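Local coordinates for Lmo0305 protein (Listeria monocytogenes, PDB 3PJ0) that belongs to the beta-eliminating lyase family, with an aminotransferase-like fold of pyridoxal-phosphate proteins, and carries a covalently bound pyridoxal phosphate, at residues K63-F68 against G220-V225; E265-L270 against N290-Y295; E272-C277 against L350-L355. One frame throughout, in Å; residues are numbered along the deposited sequence.

Interaction 1 of 3, residues K63-F68 against G220-V225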
# COMPACT_ATOMS: atom_id res chain seq x y z
N LYS A 63 10.95 -18.83 10.20
CA LYS A 63 11.33 -17.63 10.94
C LYS A 63 10.37 -17.43 12.13
O LYS A 63 9.24 -17.94 12.13
CB LYS A 63 11.35 -16.40 10.03
CG LYS A 63 12.33 -16.46 8.87
CD LYS A 63 13.74 -16.70 9.37
CE LYS A 63 14.76 -16.87 8.23
NZ LYS A 63 16.13 -17.07 8.85
N GLN A 64 10.82 -16.69 13.13
CA GLN A 64 10.01 -16.46 14.33
C GLN A 64 8.72 -15.69 14.04
O GLN A 64 7.67 -15.99 14.59
CB GLN A 64 10.82 -15.68 15.39
CG GLN A 64 12.05 -16.38 15.98
CD GLN A 64 12.67 -15.59 17.14
OE1 GLN A 64 12.56 -14.36 17.21
NE2 GLN A 64 13.34 -16.31 18.06
N SER A 65 8.80 -14.68 13.18
CA SER A 65 7.60 -13.93 12.85
C SER A 65 7.76 -13.23 11.52
O SER A 65 8.83 -13.24 10.89
CB SER A 65 7.20 -12.96 13.97
OG SER A 65 8.16 -11.95 14.20
N ALA A 66 6.67 -12.62 11.09
CA ALA A 66 6.58 -12.00 9.77
C ALA A 66 5.60 -10.86 9.82
O ALA A 66 4.77 -10.77 10.74
CB ALA A 66 6.13 -13.02 8.71
N VAL A 67 5.72 -9.98 8.82
CA VAL A 67 4.83 -8.85 8.69
C VAL A 67 4.40 -8.76 7.23
O VAL A 67 5.22 -8.82 6.29
CB VAL A 67 5.46 -7.51 9.18
CG1 VAL A 67 6.84 -7.35 8.67
CG2 VAL A 67 4.56 -6.29 8.82
N PHE A 68 3.10 -8.61 7.05
CA PHE A 68 2.56 -8.45 5.72
C PHE A 68 2.67 -6.99 5.26
O PHE A 68 2.16 -6.06 5.93
CB PHE A 68 1.10 -8.95 5.63
CG PHE A 68 0.57 -8.96 4.22
CD1 PHE A 68 0.74 -10.06 3.43
CD2 PHE A 68 -0.07 -7.84 3.69
CE1 PHE A 68 0.26 -10.09 2.12
CE2 PHE A 68 -0.54 -7.84 2.38
CZ PHE A 68 -0.36 -8.97 1.58
N GLY A 220 11.63 -12.71 9.81
CA GLY A 220 12.89 -12.82 10.54
C GLY A 220 12.63 -12.94 12.03
O GLY A 220 11.58 -13.40 12.42
N ASN A 221 13.60 -12.55 12.85
CA ASN A 221 13.42 -12.64 14.29
C ASN A 221 12.35 -11.66 14.74
O ASN A 221 12.10 -10.64 14.05
CB ASN A 221 14.72 -12.32 15.02
CG ASN A 221 15.75 -13.43 14.92
OD1 ASN A 221 15.46 -14.55 14.49
ND2 ASN A 221 16.97 -13.13 15.36
N ASP A 222 11.72 -11.99 15.87
CA ASP A 222 10.70 -11.14 16.51
C ASP A 222 11.13 -9.68 16.63
O ASP A 222 10.41 -8.76 16.21
CB ASP A 222 10.41 -11.64 17.93
CG ASP A 222 9.53 -12.87 17.97
OD1 ASP A 222 8.85 -13.19 16.97
OD2 ASP A 222 9.46 -13.51 19.05
N ASP A 223 12.32 -9.46 17.17
CA ASP A 223 12.83 -8.07 17.39
C ASP A 223 12.95 -7.30 16.07
O ASP A 223 12.58 -6.12 16.00
CB ASP A 223 14.17 -8.04 18.08
CG ASP A 223 14.10 -8.52 19.52
OD1 ASP A 223 12.99 -8.68 20.08
OD2 ASP A 223 15.18 -8.68 20.10
N PHE A 224 13.48 -7.99 15.05
CA PHE A 224 13.57 -7.43 13.69
C PHE A 224 12.20 -7.04 13.13
O PHE A 224 12.03 -5.93 12.63
CB PHE A 224 14.29 -8.43 12.75
CG PHE A 224 14.27 -8.05 11.29
CD1 PHE A 224 15.25 -7.22 10.76
CD2 PHE A 224 13.32 -8.58 10.42
CE1 PHE A 224 15.25 -6.88 9.39
CE2 PHE A 224 13.29 -8.23 9.05
CZ PHE A 224 14.25 -7.37 8.55
N VAL A 225 11.23 -7.96 13.21
CA VAL A 225 9.86 -7.73 12.69
C VAL A 225 9.16 -6.60 13.42
O VAL A 225 8.45 -5.77 12.80
CB VAL A 225 9.03 -9.04 12.67
CG1 VAL A 225 7.55 -8.80 12.31
CG2 VAL A 225 9.64 -10.04 11.70
O HOH W 1 13.75 -16.00 12.90
O HOH W 2 13.82 -11.76 18.33
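Three flat groups meet where Gln64 reaches the start of helix 222-234. The Gln64 amide is turned 43° from that of Asn221 and 42° from the carboxylate of Asp222. Gln64 OE1 takes two donors: Asp222 N in the carbonyl plane, 2.8 Å away and almost straight, and water 2, which also accepts from Asp223 N. Ser65 OG gives its proton to the anti lone pair of Asp222 OD1 at 3.1 Å, but both residues have a second conformer, which leaves this bond tentative.

Next to these side chains the backbones join as an antiparallel hydrogen-bonded pair, Gly220 N to Ser65 O at 3.0 Å and Ser65 N to Gly220 O at 3.2 Å. This sets edge strand 65-69 beside strand 216-220, at one end of the seven-stranded mixed sheet characteristic of fold-type I pyridoxal-phosphate proteins. Further along, Val225 CG1 packs on Val67 CB at 4.0 Å. The amine of Lys63 turns away to the carbonyls of Cys196 and Phe199.

Asn221 sits at the N-cap position, but its side chain makes no capping bond; Asp222 N goes to Gln64 OE1 and Asp223 N to water 2, consistent with these two taking over part of the work of an N-cap.

Interaction 2 of 3, residues E265-L270 against N290-Y295; sequences EAAKGL and NMFHVY
Leu270, which packs against Phe292, is held in helix 260-275 by the bond from Leu270 N to Ala266 O, 2.9 Å long. No hydrogen bond crosses to 290-295; what crosses is van der Waals packing, most of it at Phe292. Leu270 CG lies at the edge of the Phe292 ring, in its plane, 3.9 Å from Phe292 CZ. The two side chains meet at about a right angle. Leu270 has a second conformer, so the finer placing of its methyls carries less weight. Phe292 gets there with CG set between its backbone N and carbonyl carbon (chi1 56°), which swings the ring out of the strand and over to the helix. One turn back, Ala267 O approaches Phe292 CE2 obliquely at 3.4 Å, and Ala267 CB stands 4.1 Å from that same CE2.

This is the layered alpha/beta architecture of the smaller domain: helix 260-275 lies on a four-stranded antiparallel sheet, with the axes of 265-270 and 291-295 8.9 Å apart and only 17° from parallel. The small side chain of Ala267 is consistent with the close approach just before the strand, where Ala267 CB rests on Asn290 O at 3.5 Å. The Asn290 amide itself leads off to bond Val336 O. Phe292 is further enclosed by Val334 and Thr282 of the adjoining strands. Pointing away from the strand, Lys268 makes a salt bridge through NZ with Glu265 OE2 at 2.9 Å, meeting that oxygen from above the carboxylate plane, and its ammonium group also makes a cation-pi contact with Phe264.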
# COMPACT_ATOMS: atom_id res chain seq x y z
N GLU A 265 9.76 -27.81 -14.84
CA GLU A 265 9.88 -28.81 -15.92
C GLU A 265 9.41 -28.26 -17.26
O GLU A 265 10.05 -28.50 -18.31
CB GLU A 265 9.11 -30.09 -15.57
CG GLU A 265 9.77 -30.87 -14.42
CD GLU A 265 11.18 -31.42 -14.76
OE1 GLU A 265 11.35 -32.02 -15.85
OE2 GLU A 265 12.10 -31.27 -13.91
N ALA A 266 8.31 -27.50 -17.22
CA ALA A 266 7.75 -26.89 -18.41
C ALA A 266 8.72 -25.89 -18.97
O ALA A 266 8.98 -25.89 -20.18
CB ALA A 266 6.41 -26.23 -18.10
N ALA A 267 9.26 -25.01 -18.11
CA ALA A 267 10.26 -24.03 -18.55
C ALA A 267 11.46 -24.70 -19.24
O ALA A 267 11.98 -24.19 -20.25
CB ALA A 267 10.72 -23.15 -17.37
N LYS A 268 11.93 -25.81 -18.67
CA LYS A 268 13.06 -26.54 -19.26
C LYS A 268 12.71 -27.09 -20.66
O LYS A 268 13.50 -26.94 -21.59
CB LYS A 268 13.54 -27.65 -18.34
CG LYS A 268 14.30 -27.11 -17.12
CD LYS A 268 14.95 -28.23 -16.32
CE LYS A 268 13.96 -29.06 -15.60
NZ LYS A 268 14.61 -30.24 -14.97
N GLY A 269 11.53 -27.69 -20.79
CA GLY A 269 11.06 -28.21 -22.09
C GLY A 269 10.99 -27.08 -23.12
O GLY A 269 11.46 -27.24 -24.25
N LEU A 270 10.43 -25.93 -22.72
CA LEU A 270 10.32 -24.78 -23.62
C LEU A 270 11.70 -24.25 -24.02
O LEU A 270 11.93 -23.99 -25.19
CB LEU A 270 9.49 -23.67 -22.95
CG LEU A 270 9.10 -22.45 -23.78
CD1 LEU A 270 8.44 -22.89 -25.09
CD2 LEU A 270 8.15 -21.52 -22.99
N ASN A 290 11.25 -21.32 -13.24
CA ASN A 290 10.21 -21.24 -14.25
C ASN A 290 10.50 -20.17 -15.32
O ASN A 290 9.71 -19.98 -16.24
CB ASN A 290 8.88 -20.91 -13.57
CG ASN A 290 8.87 -19.56 -12.99
OD1 ASN A 290 9.87 -19.13 -12.37
ND2 ASN A 290 7.76 -18.84 -13.17
N MSE A 291 11.63 -19.48 -15.20
CA MSE A 291 11.94 -18.39 -16.08
C MSE A 291 13.26 -18.53 -16.80
O MSE A 291 14.12 -19.34 -16.43
CB MSE A 291 11.96 -17.08 -15.29
CG MSE A 291 13.13 -16.90 -14.35
SE MSE A 291 13.34 -15.06 -13.73
CE MSE A 291 13.81 -14.25 -15.43
N PHE A 292 13.41 -17.70 -17.83
CA PHE A 292 14.63 -17.62 -18.61
C PHE A 292 14.45 -16.47 -19.60
O PHE A 292 13.36 -15.93 -19.74
CB PHE A 292 14.96 -18.95 -19.34
CG PHE A 292 13.88 -19.46 -20.23
CD1 PHE A 292 13.79 -19.04 -21.55
CD2 PHE A 292 12.92 -20.37 -19.75
CE1 PHE A 292 12.76 -19.52 -22.39
CE2 PHE A 292 11.91 -20.82 -20.56
CZ PHE A 292 11.82 -20.41 -21.88
N HIS A 293 15.56 -16.08 -20.22
CA HIS A 293 15.58 -15.06 -21.26
C HIS A 293 15.93 -15.74 -22.58
O HIS A 293 16.72 -16.65 -22.61
CB HIS A 293 16.62 -14.01 -20.90
CG HIS A 293 16.19 -13.12 -19.80
ND1 HIS A 293 16.95 -12.06 -19.35
CD2 HIS A 293 15.06 -13.12 -19.06
CE1 HIS A 293 16.30 -11.46 -18.37
NE2 HIS A 293 15.13 -12.06 -18.20
N VAL A 294 15.33 -15.29 -23.68
CA VAL A 294 15.56 -15.84 -25.04
C VAL A 294 16.27 -14.76 -25.84
O VAL A 294 15.81 -13.63 -25.90
CB VAL A 294 14.20 -16.18 -25.71
CG1 VAL A 294 14.37 -16.71 -27.12
CG2 VAL A 294 13.39 -17.18 -24.82
N TYR A 295 17.40 -15.11 -26.44
CA TYR A 295 18.24 -14.18 -27.18
C TYR A 295 18.29 -14.59 -28.62
O TYR A 295 18.39 -15.78 -28.93
CB TYR A 295 19.66 -14.19 -26.61
CG TYR A 295 19.90 -13.29 -25.43
CD1 TYR A 295 19.43 -13.61 -24.16
CD2 TYR A 295 20.63 -12.11 -25.59
CE1 TYR A 295 19.65 -12.77 -23.07
CE2 TYR A 295 20.88 -11.27 -24.50
CZ TYR A 295 20.39 -11.61 -23.24
OH TYR A 295 20.62 -10.77 -22.16

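Interaction 3 of 3, residues E272-C277 against L350-L355; sequences ERFNSC and LVFRCL
Phe352 of helix 345-358 pushes its ring edge into the face of Phe274, a T-shaped pair that joins two helices of the smaller domain. The ring centroids are 5.0 Å apart and the planes stand at 77°. Phe352 CE1 lies over the centre of the Phe274 ring, so the contact is central and not a graze along the rim.

This is the tight half. Phe352 is pinched from both faces as well: Arg273 CB makes a CH-pi contact over the middle of one, 3.8 Å from the centroid, and Val351 CG1 of its own helix backs the opposite one, offset toward the rim. With CG beside its backbone N (chi1 -67°), Phe352 points toward helix 260-275. Leu355 CD2 closes the group, 4.0 Å from Phe274 CE1, and Ile310 of helix 300-314 lies against Leu355.

The other half loosens toward solvent. Arg273 runs its extended chain across the same face of Phe352, with Arg273 CD 3.8 Å from Phe352 CE2, and then carries its charge beyond the ring to a salt bridge with Glu349. A second conformer is modelled for this arginine, in keeping with a partly exposed end. Arg353 points away from the contact, and its side chain is not modelled past CB. At the end of the segment, Cys277 brings the packing back inward: its SG lies near the plane of the Phe352 ring, 4.3 Å from Phe352 CD1, and 4.0 Å from Leu355 CD2.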
# COMPACT_ATOMS: atom_id res chain seq x y z
N GLU A 272 14.47 -25.86 -24.18
CA GLU A 272 15.06 -26.81 -25.15
C GLU A 272 14.59 -26.51 -26.56
O GLU A 272 15.38 -26.59 -27.51
CB GLU A 272 14.68 -28.27 -24.86
CG GLU A 272 15.45 -28.95 -23.76
CD GLU A 272 15.15 -30.44 -23.68
OE1 GLU A 272 14.59 -31.00 -24.65
OE2 GLU A 272 15.49 -31.07 -22.65
N ARG A 273 13.31 -26.21 -26.71
CA ARG A 273 12.76 -25.92 -28.02
C ARG A 273 13.34 -24.61 -28.57
O ARG A 273 13.72 -24.57 -29.72
CB ARG A 273 11.22 -25.81 -27.99
CG ARG A 273 10.45 -27.07 -27.60
CD ARG A 273 8.94 -26.73 -27.44
NE ARG A 273 8.08 -27.87 -27.12
CZ ARG A 273 7.34 -28.55 -28.00
NH1 ARG A 273 7.34 -28.24 -29.29
NH2 ARG A 273 6.59 -29.57 -27.58
N PHE A 274 13.45 -23.57 -27.75
CA PHE A 274 14.08 -22.32 -28.20
C PHE A 274 15.54 -22.55 -28.64
O PHE A 274 15.94 -22.14 -29.75
CB PHE A 274 14.01 -21.23 -27.12
CG PHE A 274 12.71 -20.49 -27.09
CD1 PHE A 274 12.35 -19.67 -28.17
CD2 PHE A 274 11.86 -20.57 -26.00
CE1 PHE A 274 11.14 -18.97 -28.16
CE2 PHE A 274 10.66 -19.86 -25.98
CZ PHE A 274 10.29 -19.07 -27.06
N ASN A 275 16.32 -23.24 -27.81
CA ASN A 275 17.72 -23.50 -28.11
C ASN A 275 17.91 -24.33 -29.37
O ASN A 275 18.93 -24.22 -30.04
CB ASN A 275 18.42 -24.20 -26.93
CG ASN A 275 18.78 -23.23 -25.79
OD1 ASN A 275 19.60 -22.31 -25.98
ND2 ASN A 275 18.23 -23.47 -24.60
N SER A 276 16.92 -25.16 -29.71
CA SER A 276 16.99 -26.00 -30.91
C SER A 276 16.90 -25.17 -32.19
O SER A 276 17.22 -25.66 -33.28
CB SER A 276 15.90 -27.09 -30.89
OG SER A 276 14.59 -26.56 -31.09
N CYS A 277 16.46 -23.92 -32.06
CA CYS A 277 16.30 -23.02 -33.21
C CYS A 277 17.61 -22.33 -33.55
O CYS A 277 18.36 -21.89 -32.66
CB CYS A 277 15.20 -21.99 -32.99
SG CYS A 277 13.56 -22.74 -32.73
N LEU A 350 3.43 -25.81 -33.75
CA LEU A 350 3.44 -24.95 -34.93
C LEU A 350 4.30 -23.70 -34.74
O LEU A 350 5.00 -23.28 -35.67
CB LEU A 350 2.01 -24.58 -35.32
CG LEU A 350 1.79 -23.85 -36.64
CD1 LEU A 350 2.35 -24.62 -37.85
CD2 LEU A 350 0.28 -23.63 -36.80
N VAL A 351 4.25 -23.14 -33.53
CA VAL A 351 5.05 -21.97 -33.17
C VAL A 351 6.53 -22.20 -33.48
O VAL A 351 7.17 -21.37 -34.11
CB VAL A 351 4.93 -21.64 -31.66
CG1 VAL A 351 6.12 -20.78 -31.19
CG2 VAL A 351 3.58 -20.99 -31.36
N PHE A 352 7.04 -23.35 -33.05
CA PHE A 352 8.44 -23.68 -33.25
C PHE A 352 8.78 -24.16 -34.65
O PHE A 352 9.85 -23.86 -35.15
CB PHE A 352 8.91 -24.61 -32.14
CG PHE A 352 8.92 -23.94 -30.81
CD1 PHE A 352 9.99 -23.13 -30.44
CD2 PHE A 352 7.84 -24.04 -29.95
CE1 PHE A 352 9.99 -22.46 -29.23
CE2 PHE A 352 7.84 -23.37 -28.74
CZ PHE A 352 8.93 -22.59 -28.38
N ARG A 353 7.87 -24.90 -35.28
CA ARG A 353 8.06 -25.27 -36.67
C ARG A 353 8.22 -23.96 -37.46
O ARG A 353 9.16 -23.82 -38.25
CB ARG A 353 6.89 -26.10 -37.19
N CYS A 354 7.34 -22.98 -37.20
CA CYS A 354 7.39 -21.66 -37.89
C CYS A 354 8.63 -20.85 -37.52
O CYS A 354 9.23 -20.19 -38.37
CB CYS A 354 6.15 -20.81 -37.58
SG CYS A 354 4.61 -21.39 -38.32
N LEU A 355 9.02 -20.90 -36.25
CA LEU A 355 10.20 -20.18 -35.80
C LEU A 355 11.43 -20.70 -36.52
O LEU A 355 12.24 -19.92 -37.02
CB LEU A 355 10.36 -20.31 -34.28
CG LEU A 355 11.28 -19.29 -33.61
CD1 LEU A 355 10.83 -17.87 -33.92
CD2 LEU A 355 11.33 -19.52 -32.08

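Overall arrangement
Interactions 2 and 3 adjoin through side-chain packing, their centres about 12 Å apart and both built on helix 260-275. Phe274 links them: besides its partners in interaction 3, its CD2 lies 3.9 Å from Phe292 CE1 and its CD1 3.7 Å from Val294 CG1, which brings the antiparallel sheet into contact with the pair of helices. Interaction 1 stands apart, on the other side of the chain's centre, about 34 Å from interaction 2 and about 46 Å from interaction 3 between centres. It belongs to the seven-stranded sheet; Lys208, the residue modified by pyridoxal phosphate, lies between strands 201-205 and 216-220 in the sequence. A bound (4R)-2-methylpentane-2,4-diol, probably from the crystallisation liquor, lies about 5 Å from the Lys63 side chain.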